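Local coordinates for lytic polysaccharide monooxygenase (PDB 4QI8), which probably breaks down cellulose as a secreted copper-dependent AA9 monooxygenase, oxidising its beta-1,4-linked glucan chains with the help of an external electron donor, at residues Thr13-Asp16 with Trp17-Val20. Numbering follows the deposited sequence.
Sequences TTAD and WQYV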
loop_
_atom_site.group_PDB
_atom_site.type_symbol
_atom_site.label_atom_id
_atom_site.label_comp_id
_atom_site.label_asym_id
_atom_site.label_seq_id
_atom_site.Cartn_x
_atom_site.Cartn_y
_atom_site.Cartn_z
ATOM N N THR A 13 0.555 16.984 11.112
ATOM C CA THR A 13 1.291 16.375 9.988
ATOM C C THR A 13 2.784 16.222 10.288
ATOM O O THR A 13 3.313 16.737 11.252
ATOM C CB THR A 13 1.174 17.230 8.693
ATOM O OG1 THR A 13 1.943 16.683 7.616
ATOM C CG2 THR A 13 1.749 18.584 8.903
ATOM N N THR A 14 3.433 15.428 9.469
ATOM C CA THR A 14 4.851 15.230 9.588
ATOM C C THR A 14 5.503 16.010 8.406
ATOM O O THR A 14 4.985 17.019 7.977
ATOM C CB THR A 14 5.118 13.726 9.743
ATOM O OG1 THR A 14 4.624 12.998 8.611
ATOM C CG2 THR A 14 4.386 13.232 11.054
ATOM N N ALA A 15 6.690 15.648 8.003
ATOM C CA ALA A 15 7.320 16.247 6.849
ATOM C C ALA A 15 7.326 15.176 5.758
ATOM O O ALA A 15 7.250 13.969 6.058
ATOM C CB ALA A 15 8.734 16.666 7.189
ATOM N N ASP A 16 7.422 15.593 4.497
ATOM C CA ASP A 16 7.578 14.625 3.424
ATOM C C ASP A 16 8.774 13.727 3.696
ATOM O O ASP A 16 9.862 14.210 4.004
ATOM C CB ASP A 16 7.791 15.321 2.085
ATOM C CG ASP A 16 6.529 15.983 1.540
ATOM O OD1 ASP A 16 5.433 15.746 2.081
ATOM O OD2 ASP A 16 6.632 16.717 0.529
ATOM N N TRP A 17 8.549 12.424 3.564
ATOM C CA TRP A 17 9.577 11.388 3.695
ATOM C C TRP A 17 10.210 11.349 5.086
ATOM O O TRP A 17 11.303 10.808 5.267
ATOM C CB TRP A 17 10.640 11.522 2.603
ATOM C CG TRP A 17 10.062 11.758 1.239
ATOM C CD1 TRP A 17 10.239 12.864 0.474
ATOM C CD2 TRP A 17 9.207 10.880 0.481
ATOM N NE1 TRP A 17 9.571 12.734 -0.711
ATOM C CE2 TRP A 17 8.924 11.528 -0.735
ATOM C CE3 TRP A 17 8.670 9.606 0.702
ATOM C CZ2 TRP A 17 8.119 10.956 -1.722
ATOM C CZ3 TRP A 17 7.874 9.033 -0.292
ATOM C CH2 TRP A 17 7.608 9.709 -1.483
ATOM N N GLN A 18 9.497 11.847 6.088
ATOM C CA GLN A 18 9.998 11.767 7.456
ATOM C C GLN A 18 9.829 10.357 8.004
ATOM O O GLN A 18 10.786 9.762 8.486
ATOM C CB GLN A 18 9.308 12.771 8.371
ATOM C CG GLN A 18 9.827 12.692 9.795
ATOM C CD GLN A 18 9.179 13.688 10.706
ATOM O OE1 GLN A 18 8.188 14.320 10.347
ATOM N NE2 GLN A 18 9.735 13.842 11.897
ATOM N N TYR A 19 8.610 9.827 7.922
ATOM C CA TYR A 19 8.298 8.472 8.375
ATOM C C TYR A 19 8.100 7.513 7.205
ATOM O O TYR A 19 7.825 6.341 7.411
ATOM C CB TYR A 19 7.032 8.494 9.234
ATOM C CG TYR A 19 7.176 9.322 10.479
ATOM C CD1 TYR A 19 7.904 8.860 11.551
ATOM C CD2 TYR A 19 6.589 10.567 10.590
ATOM C CE1 TYR A 19 8.049 9.606 12.703
ATOM C CE2 TYR A 19 6.733 11.321 11.747
ATOM C CZ TYR A 19 7.459 10.832 12.791
ATOM O OH TYR A 19 7.587 11.592 13.929
ATOM N N VAL A 20 8.217 8.026 5.982
ATOM C CA VAL A 20 8.032 7.239 4.777
ATOM C C VAL A 20 9.369 7.138 4.060
ATOM O O VAL A 20 10.032 8.150 3.828
ATOM C CB VAL A 20 6.966 7.886 3.869
ATOM C CG1 VAL A 20 6.818 7.105 2.571
ATOM C CG2 VAL A 20 5.630 7.991 4.603
HETATM O O HOH W 1 6.214 11.401 6.984
#
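The carbonyl oxygen of A15 takes two hydrogen bonds: Q18 N gives one to A15 O at 3.1 Å, closing a type II beta turn from A15 to Q18, and a water gives the other to A15 O at 2.9 Å. W17, at the third position of the turn, has the positive phi of this turn type. The same water donates to T14 OG1 at 2.8 Å and accepts from Y19 N at 3.0 Å, tying both limbs of the turn together from inside. Q18 also doubles back on the first limb. CG anti to its own backbone N (chi1 -180°) and an extended chain beyond it carry Q18 OE1 back to A15 N. That bond, A15 N to Q18 OE1, is 3.1 Å long, the donor tilted 17° from the amide plane and the N-H fairly bent at 148°. With an alanine here, A15 N would probably lose its amide acceptor and the T14 limb would be less firmly tied, while the backbone turn bond could remain. The turn belongs to a surface loop between strand 3-8 and helix 39-42 of this beta-sandwich fold. Strand 3-8 holds it through K6, whose NZ makes a salt bridge with D16 OD1, and through V7 O, to which T14 OG1 bonds besides its water. W17 packs on P5, R22, A23 and W26, its side chain about 10 Å from that of the copper ligand Y157. The T14 and Y19 side chains cross at about a right angle, T14 CB meeting the ring at its edge, in plane, while Q18 CG rides over one face, 3.9 Å above the Y19 ring plane and offset toward the rim.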